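Local coordinates for putative lipoprotein (Pseudomonas protegens, PDB 4KT3) that probably serves as the immunity protein that binds and neutralises a peptidoglycan-cleaving glycoside hydrolase effector of the type VI secretion system, at residues F45-L50 with D64-Y69; T89-E94 with K119-E124. One frame throughout, in Å; residues are numbered along the deposited sequence.

Contact 1: residues F45-L50 with D64-Y69; sequences FIDGDL and DFSLGY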
ATOM      1  N   PHE B  45       5.447   7.765  -8.421  1.00 20.01           N
ATOM      2  CA  PHE B  45       5.042   6.680  -9.313  1.00 18.78           C
ATOM      3  C   PHE B  45       3.724   6.062  -8.886  1.00 17.47           C
ATOM      4  O   PHE B  45       3.357   6.102  -7.722  1.00 20.71           O
ATOM      5  CB  PHE B  45       6.091   5.577  -9.292  1.00 21.97           C
ATOM      6  CG  PHE B  45       6.287   4.972  -7.934  1.00 22.33           C
ATOM      7  CD1 PHE B  45       5.421   3.999  -7.470  1.00 24.30           C
ATOM      8  CD2 PHE B  45       7.318   5.396  -7.114  1.00 22.51           C
ATOM      9  CE1 PHE B  45       5.579   3.444  -6.226  1.00 26.81           C
ATOM     10  CE2 PHE B  45       7.491   4.847  -5.863  1.00 23.54           C
ATOM     11  CZ  PHE B  45       6.618   3.869  -5.409  1.00 24.34           C
ATOM     12  N   ILE B  46       3.022   5.489  -9.855  1.00 16.33           N
ATOM     13  CA  ILE B  46       1.932   4.576  -9.587  1.00 18.02           C
ATOM     14  C   ILE B  46       2.397   3.197 -10.016  1.00 18.62           C
ATOM     15  O   ILE B  46       2.881   3.024 -11.132  1.00 21.36           O
ATOM     16  CB  ILE B  46       0.662   4.964 -10.364  1.00 21.51           C
ATOM     17  CG1 ILE B  46       0.099   6.277  -9.819  1.00 20.09           C
ATOM     18  CG2 ILE B  46      -0.395   3.861 -10.272  1.00 22.24           C
ATOM     19  CD1 ILE B  46      -1.074   6.811 -10.605  1.00 26.09           C
ATOM     20  N   ASP B  47       2.232   2.218  -9.130  1.00 16.74           N
ATOM     21  CA  ASP B  47       2.666   0.853  -9.389  1.00 16.61           C
ATOM     22  C   ASP B  47       1.469  -0.093  -9.348  1.00 13.37           C
ATOM     23  O   ASP B  47       0.820  -0.235  -8.305  1.00 15.18           O
ATOM     24  CB  ASP B  47       3.664   0.449  -8.312  1.00 17.11           C
ATOM     25  CG  ASP B  47       4.367  -0.856  -8.604  1.00 25.48           C
ATOM     26  OD1 ASP B  47       3.984  -1.576  -9.542  1.00 22.60           O
ATOM     27  OD2 ASP B  47       5.320  -1.165  -7.862  1.00 33.23           O
ATOM     28  N   GLY B  48       1.192  -0.761 -10.464  1.00 14.32           N
ATOM     29  CA  GLY B  48       0.099  -1.718 -10.517  1.00 14.98           C
ATOM     30  C   GLY B  48       0.554  -3.167 -10.450  1.00 14.61           C
ATOM     31  O   GLY B  48      -0.266  -4.075 -10.568  1.00 15.50           O
ATOM     32  N   ASP B  49       1.850  -3.396 -10.240  1.00 12.96           N
ATOM     33  CA  ASP B  49       2.369  -4.761 -10.138  1.00 14.66           C
ATOM     34  C   ASP B  49       2.257  -5.251  -8.695  1.00 12.78           C
ATOM     35  O   ASP B  49       3.263  -5.447  -7.987  1.00 15.46           O
ATOM     36  CB  ASP B  49       3.815  -4.828 -10.636  1.00 16.62           C
ATOM     37  CG  ASP B  49       4.351  -6.246 -10.697  1.00 23.38           C
ATOM     38  OD1 ASP B  49       3.548  -7.196 -10.602  1.00 23.72           O
ATOM     39  OD2 ASP B  49       5.584  -6.411 -10.855  1.00 26.60           O
ATOM     40  N   LEU B  50       1.009  -5.402  -8.266  1.00 12.37           N
ATOM     41  CA  LEU B  50       0.683  -5.907  -6.946  1.00 12.89           C
ATOM     42  C   LEU B  50      -0.028  -7.246  -7.135  1.00 13.33           C
ATOM     43  O   LEU B  50      -1.043  -7.324  -7.835  1.00 14.22           O
ATOM     44  CB  LEU B  50      -0.217  -4.920  -6.216  1.00 14.00           C
ATOM     45  CG  LEU B  50       0.338  -3.513  -6.009  1.00 14.43           C
ATOM     46  CD1 LEU B  50      -0.597  -2.711  -5.107  1.00 13.68           C
ATOM     47  CD2 LEU B  50       1.732  -3.537  -5.438  1.00 17.41           C
ATOM     48  N   ASP B  64      -5.277  -3.571  -7.962  1.00 12.17           N
ATOM     49  CA  ASP B  64      -4.702  -2.727  -6.914  1.00  9.97           C
ATOM     50  C   ASP B  64      -3.507  -1.920  -7.433  1.00  9.71           C
ATOM     51  O   ASP B  64      -2.751  -2.381  -8.307  1.00 12.00           O
ATOM     52  CB  ASP B  64      -4.229  -3.569  -5.727  1.00 11.09           C
ATOM     53  CG  ASP B  64      -5.362  -4.207  -4.943  1.00 12.15           C
ATOM     54  OD1 ASP B  64      -6.549  -4.062  -5.306  1.00 12.59           O
ATOM     55  OD2 ASP B  64      -5.032  -4.898  -3.955  1.00 12.25           O
ATOM     56  N   PHE B  65      -3.321  -0.727  -6.866  1.00 11.63           N
ATOM     57  CA  PHE B  65      -2.253   0.178  -7.272  1.00 12.97           C
ATOM     58  C   PHE B  65      -1.689   0.881  -6.058  1.00 13.92           C
ATOM     59  O   PHE B  65      -2.434   1.268  -5.155  1.00 13.44           O
ATOM     60  CB  PHE B  65      -2.780   1.255  -8.233  1.00 13.85           C
ATOM     61  CG  PHE B  65      -3.363   0.703  -9.483  1.00 12.78           C
ATOM     62  CD1 PHE B  65      -2.564   0.487 -10.596  1.00 15.20           C
ATOM     63  CD2 PHE B  65      -4.716   0.378  -9.548  1.00 13.82           C
ATOM     64  CE1 PHE B  65      -3.099  -0.039 -11.752  1.00 13.06           C
ATOM     65  CE2 PHE B  65      -5.250  -0.145 -10.706  1.00 17.11           C
ATOM     66  CZ  PHE B  65      -4.443  -0.345 -11.811  1.00 15.07           C
ATOM     67  N   SER B  66      -0.373   1.050  -6.031  1.00 12.86           N
ATOM     68  CA  SER B  66       0.240   1.862  -4.992  1.00 11.35           C
ATOM     69  C   SER B  66       0.702   3.184  -5.584  1.00 14.70           C
ATOM     70  O   SER B  66       1.089   3.254  -6.753  1.00 16.62           O
ATOM     71  CB  SER B  66       1.418   1.132  -4.354  1.00 18.29           C
ATOM     72  OG  SER B  66       2.492   1.019  -5.255  1.00 18.38           O
ATOM     73  N   LEU B  67       0.639   4.233  -4.769  1.00 13.51           N
ATOM     74  CA  LEU B  67       1.125   5.550  -5.132  1.00 14.33           C
ATOM     75  C   LEU B  67       2.271   5.872  -4.187  1.00 13.29           C
ATOM     76  O   LEU B  67       2.117   5.840  -2.965  1.00 14.85           O
ATOM     77  CB  LEU B  67       0.018   6.574  -4.975  1.00 15.96           C
ATOM     78  CG  LEU B  67       0.413   8.037  -5.184  1.00 19.52           C
ATOM     79  CD1 LEU B  67       0.892   8.284  -6.609  1.00 22.19           C
ATOM     80  CD2 LEU B  67      -0.766   8.929  -4.837  1.00 22.31           C
ATOM     81  N   GLY B  68       3.433   6.159  -4.748  1.00 18.56           N
ATOM     82  CA  GLY B  68       4.613   6.320  -3.928  1.00 23.65           C
ATOM     83  C   GLY B  68       5.589   7.347  -4.441  1.00 17.41           C
ATOM     84  O   GLY B  68       5.404   7.922  -5.508  1.00 18.07           O
ATOM     85  N   TYR B  69       6.658   7.523  -3.672  1.00 18.53           N
ATOM     86  CA  TYR B  69       7.579   8.610  -3.857  1.00 18.78           C
ATOM     87  C   TYR B  69       8.956   8.226  -3.334  1.00 15.85           C
ATOM     88  O   TYR B  69       9.085   7.844  -2.173  1.00 16.43           O
ATOM     89  CB  TYR B  69       7.041   9.809  -3.078  1.00 25.55           C
ATOM     90  CG  TYR B  69       7.963  10.993  -3.040  1.00 27.05           C
ATOM     91  CD1 TYR B  69       8.439  11.544  -4.212  1.00 33.22           C
ATOM     92  CD2 TYR B  69       8.339  11.572  -1.831  1.00 28.08           C
ATOM     93  CE1 TYR B  69       9.270  12.632  -4.205  1.00 30.53           C
ATOM     94  CE2 TYR B  69       9.180  12.670  -1.806  1.00 26.63           C
ATOM     95  CZ  TYR B  69       9.646  13.197  -3.006  1.00 27.59           C
ATOM     96  OH  TYR B  69      10.484  14.296  -3.041  1.00 34.36           O
TER
HETATM   97  O   HOH W   1       4.509  -0.556  -4.807  1.00 22.74           O
HETATM   98  O   HOH W   2      -2.928  -3.825 -10.654  1.00 16.70           O
HETATM   99  O   HOH W   3      -3.464  -5.825  -8.823  1.00 17.90           O
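Phe45 and Gly68 exchange a pair of backbone hydrogen bonds, Phe45 N to Gly68 O at 2.9 Å and Gly68 N to Phe45 O at 3.0 Å. Two residues further along the first strand, Asp47 meets Ser66 in the same way, with Asp47 N to Ser66 O at 2.8 Å, and a water links Ser66 OG, at 2.6 Å, to Asp47 OD2. Between these hydrogen-bonded pairs lies the non-hydrogen-bonded pair of Ile46 and Leu67. The Phe45 ring, its chi1 of 61° setting CG between the backbone N and carbonyl carbon, leans across the neighbouring strand, and Gly68 CA stands 3.8 Å from its centroid over the face, a CH-pi contact. Beyond Asp47 the direct backbone bonds end, though Gly48 still lies against Phe65, and water links the chains: one molecule donates to Gly48 O and Asp64 O, another donates to Leu50 O while accepting from Asp64 N. Asp47 OD1 accepts from Asp49 N at 2.9 Å, closing an Asx turn. The Asp64 carboxylate is satisfied by His59 and Ser84. On the face away from the Phe45 ring, Ile46 CG1 packs on Leu67 CD1 at 3.9 Å, and Ile46 also touches helix 21-34. Asp49 O accepts from Arg79 of the partner chain. The outermost strand of this chain's antiparallel sheet thus pairs with its neighbour and ends in an Asx turn.

Contact 2: residues T89-E94 with K119-E124; sequences TGDTWE and KSLADE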
ATOM      1  N   THR B  89     -16.932  -1.683 -12.665  1.00 18.39           N
ATOM      2  CA  THR B  89     -17.621  -0.402 -12.463  1.00 14.77           C
ATOM      3  C   THR B  89     -16.697   0.809 -12.384  1.00 15.15           C
ATOM      4  O   THR B  89     -17.167   1.947 -12.443  1.00 18.85           O
ATOM      5  CB  THR B  89     -18.406  -0.389 -11.155  1.00 15.08           C
ATOM      6  OG1 THR B  89     -17.474  -0.425 -10.069  1.00 15.85           O
ATOM      7  CG2 THR B  89     -19.357  -1.576 -11.054  1.00 17.75           C
ATOM      8  N   GLY B  90     -15.395   0.570 -12.234  1.00 14.80           N
ATOM      9  CA  GLY B  90     -14.441   1.635 -11.999  1.00 17.03           C
ATOM     10  C   GLY B  90     -14.504   2.232 -10.602  1.00 16.67           C
ATOM     11  O   GLY B  90     -13.814   3.215 -10.319  1.00 15.81           O
ATOM     12  N   ASP B  91     -15.336   1.666  -9.726  1.00 15.99           N
ATOM     13  CA  ASP B  91     -15.367   2.116  -8.330  1.00 16.17           C
ATOM     14  C   ASP B  91     -13.949   2.061  -7.781  1.00 13.70           C
ATOM     15  O   ASP B  91     -13.279   1.016  -7.886  1.00 15.21           O
ATOM     16  CB  ASP B  91     -16.293   1.220  -7.497  1.00 17.04           C
ATOM     17  CG  ASP B  91     -16.739   1.862  -6.186  1.00 17.39           C
ATOM     18  OD1 ASP B  91     -16.795   3.114  -6.090  1.00 18.10           O
ATOM     19  OD2 ASP B  91     -17.057   1.093  -5.254  1.00 17.77           O
ATOM     20  N   THR B  92     -13.519   3.154  -7.147  1.00 16.58           N
ATOM     21  CA  THR B  92     -12.142   3.290  -6.682  1.00 14.20           C
ATOM     22  C   THR B  92     -12.087   3.605  -5.187  1.00 15.79           C
ATOM     23  O   THR B  92     -12.697   4.571  -4.723  1.00 18.11           O
ATOM     24  CB  THR B  92     -11.398   4.366  -7.491  1.00 15.60           C
ATOM     25  OG1 THR B  92     -11.388   3.986  -8.868  1.00 17.34           O
ATOM     26  CG2 THR B  92      -9.956   4.554  -7.002  1.00 15.37           C
ATOM     27  N   TRP B  93     -11.353   2.771  -4.451  1.00 14.38           N
ATOM     28  CA  TRP B  93     -11.193   2.925  -3.013  1.00 14.25           C
ATOM     29  C   TRP B  93      -9.729   3.040  -2.617  1.00 13.62           C
ATOM     30  O   TRP B  93      -8.867   2.358  -3.167  1.00 14.34           O
ATOM     31  CB  TRP B  93     -11.772   1.710  -2.279  1.00 14.40           C
ATOM     32  CG  TRP B  93     -13.261   1.661  -2.257  1.00 16.37           C
ATOM     33  CD1 TRP B  93     -14.088   1.293  -3.283  1.00 18.28           C
ATOM     34  CD2 TRP B  93     -14.106   1.987  -1.155  1.00 16.16           C
ATOM     35  NE1 TRP B  93     -15.401   1.375  -2.887  1.00 16.48           N
ATOM     36  CE2 TRP B  93     -15.441   1.802  -1.583  1.00 15.09           C
ATOM     37  CE3 TRP B  93     -13.871   2.419   0.151  1.00 18.01           C
ATOM     38  CZ2 TRP B  93     -16.528   2.028  -0.746  1.00 20.21           C
ATOM     39  CZ3 TRP B  93     -14.955   2.641   0.980  1.00 21.03           C
ATOM     40  CH2 TRP B  93     -16.265   2.456   0.524  1.00 20.45           C
ATOM     41  N   GLU B  94      -9.459   3.888  -1.633  1.00 14.80           N
ATOM     42  CA  GLU B  94      -8.187   3.846  -0.925  1.00 15.03           C
ATOM     43  C   GLU B  94      -8.430   2.900   0.247  1.00 15.50           C
ATOM     44  O   GLU B  94      -9.268   3.181   1.107  1.00 14.97           O
ATOM     45  CB  GLU B  94      -7.791   5.236  -0.437  1.00 16.44           C
ATOM     46  CG  GLU B  94      -6.284   5.455  -0.346  1.00 16.59           C
ATOM     47  CD  GLU B  94      -5.641   4.718   0.814  1.00 13.63           C
ATOM     48  OE1 GLU B  94      -6.353   4.398   1.781  1.00 16.78           O
ATOM     49  OE2 GLU B  94      -4.420   4.445   0.761  1.00 18.37           O
ATOM     50  N   LYS B 119     -22.802  -3.943 -15.459  1.00 21.45           N
ATOM     51  CA  LYS B 119     -22.678  -4.300 -14.044  1.00 22.08           C
ATOM     52  C   LYS B 119     -22.896  -3.096 -13.129  1.00 19.89           C
ATOM     53  O   LYS B 119     -22.714  -1.943 -13.541  1.00 20.40           O
ATOM     54  CB  LYS B 119     -21.283  -4.864 -13.770  1.00 24.21           C
ATOM     55  CG  LYS B 119     -20.934  -6.109 -14.562  1.00 30.24           C
ATOM     56  CD  LYS B 119     -21.811  -7.274 -14.169  1.00 36.26           C
ATOM     57  CE  LYS B 119     -21.301  -8.576 -14.779  1.00 38.75           C
ATOM     58  NZ  LYS B 119     -21.239  -8.492 -16.261  1.00 41.47           N
ATOM     59  N   SER B 120     -23.264  -3.374 -11.880  1.00 21.87           N
ATOM     60  CA  SER B 120     -23.568  -2.335 -10.903  1.00 21.17           C
ATOM     61  C   SER B 120     -22.682  -2.442  -9.664  1.00 18.25           C
ATOM     62  O   SER B 120     -21.992  -3.440  -9.461  1.00 18.57           O
ATOM     63  CB  SER B 120     -25.025  -2.452 -10.463  1.00 23.49           C
ATOM     64  OG  SER B 120     -25.195  -3.570  -9.604  1.00 24.41           O
ATOM     65  N   LEU B 121     -22.721  -1.422  -8.817  1.00 20.94           N
ATOM     66  CA  LEU B 121     -22.037  -1.501  -7.529  1.00 17.98           C
ATOM     67  C   LEU B 121     -22.613  -2.635  -6.671  1.00 18.49           C
ATOM     68  O   LEU B 121     -21.878  -3.331  -5.966  1.00 19.68           O
ATOM     69  CB  LEU B 121     -22.127  -0.163  -6.791  1.00 16.83           C
ATOM     70  CG  LEU B 121     -21.386   0.996  -7.462  1.00 21.81           C
ATOM     71  CD1 LEU B 121     -21.682   2.296  -6.746  1.00 19.43           C
ATOM     72  CD2 LEU B 121     -19.882   0.740  -7.483  1.00 20.31           C
ATOM     73  N   ALA B 122     -23.925  -2.839  -6.738  1.00 18.87           N
ATOM     74  CA  ALA B 122     -24.554  -3.903  -5.964  1.00 20.10           C
ATOM     75  C   ALA B 122     -24.106  -5.295  -6.439  1.00 21.96           C
ATOM     76  O   ALA B 122     -23.982  -6.224  -5.633  1.00 24.23           O
ATOM     77  CB  ALA B 122     -26.067  -3.773  -6.016  1.00 23.44           C
ATOM     78  N   ASP B 123     -23.860  -5.435  -7.740  1.00 22.12           N
ATOM     79  CA  ASP B 123     -23.393  -6.709  -8.307  1.00 23.73           C
ATOM     80  C   ASP B 123     -22.073  -7.177  -7.688  1.00 23.14           C
ATOM     81  O   ASP B 123     -21.806  -8.381  -7.621  1.00 26.05           O
ATOM     82  CB  ASP B 123     -23.186  -6.607  -9.820  1.00 23.34           C
ATOM     83  CG  ASP B 123     -24.489  -6.511 -10.601  1.00 26.91           C
ATOM     84  OD1 ASP B 123     -24.458  -5.953 -11.721  1.00 26.77           O
ATOM     85  OD2 ASP B 123     -25.535  -6.994 -10.113  1.00 30.32           O
ATOM     86  N   GLU B 124     -21.244  -6.234  -7.246  1.00 22.34           N
ATOM     87  CA  GLU B 124     -19.934  -6.573  -6.682  1.00 18.46           C
ATOM     88  C   GLU B 124     -19.874  -6.344  -5.165  1.00 20.95           C
ATOM     89  O   GLU B 124     -18.800  -6.139  -4.603  1.00 18.33           O
ATOM     90  CB  GLU B 124     -18.814  -5.805  -7.412  1.00 17.63           C
ATOM     91  CG  GLU B 124     -18.878  -4.287  -7.290  1.00 16.96           C
ATOM     92  CD  GLU B 124     -17.998  -3.543  -8.300  1.00 16.73           C
ATOM     93  OE1 GLU B 124     -17.548  -4.136  -9.309  1.00 18.41           O
ATOM     94  OE2 GLU B 124     -17.773  -2.338  -8.088  1.00 18.25           O
TER
HETATM   95  O   HOH W   4     -17.166  -1.604  -5.634  1.00 15.01           O
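Thr89, which loses more surface to this contact than any other residue of the two segments, gives its hydroxyl proton to Glu124: Thr89 OG1 lies 2.8 Å from Glu124 OE2, on the syn side of the carboxylate and 26° out of its plane. The two side chains approach from opposite directions, and the threonine methyl CG2 rests beside the same carboxylate, 3.4 Å from Glu124 OE2. That hydroxyl is used twice, since Thr89 OG1 also accepts from Asp91 N at 3.0 Å to close an ST turn. Glu124 reaches the threonine with an extended chain beyond CG (chi2 -165°), and its other oxygen, OE1, is held by Ser86 OG, whose hydroxyl also receives Thr89 N. Leu121 adds an apolar contact: Leu121 CD2 lies 3.6 Å from Asp91 CG, the two side chains crossing at about a right angle. Asp91 OD2 and Glu124 OE2 are only 4.5 Å apart, a like-charge pair bridged by one water that donates to both, 2.7 Å from Asp91 OD2 and 2.6 Å from Glu124 OE2. The repulsion is probably eased further by Arg100, which forms a salt bridge with Asp91 OD1, and by Trp93 NE1, which donates to Asp91 OD2 from the plane of the indole. The contact thus joins the turn between strands 78-86 and 92-94 to the loop that follows helix 104-117, with Glu124 at the N-cap position of helix 125-129, whose Arg128 packs on Asp91 and Trp93.

Overall arrangement
Contact 1 closes before contact 2 opens along the chain, and the two lie on opposite sides of its centre, their own centres 20 Å apart and their nearest atoms about 7 Å. Both reach the same five-stranded antiparallel sheet, in which strands follow one another in chain order. Contact 1 joins the first two strands, 44-47 and 62-69; strand 78-86 separates them from strand 92-94, just after the turn that makes contact 2. Helix 21-34 touches Ile46 and Phe65 of contact 1 and also Thr92, in strand 92-94. Residues of contact 1 touch the partner chain, as does Glu94 at the end of strand 92-94, consistent with this part of the sheet helping to bind the effector.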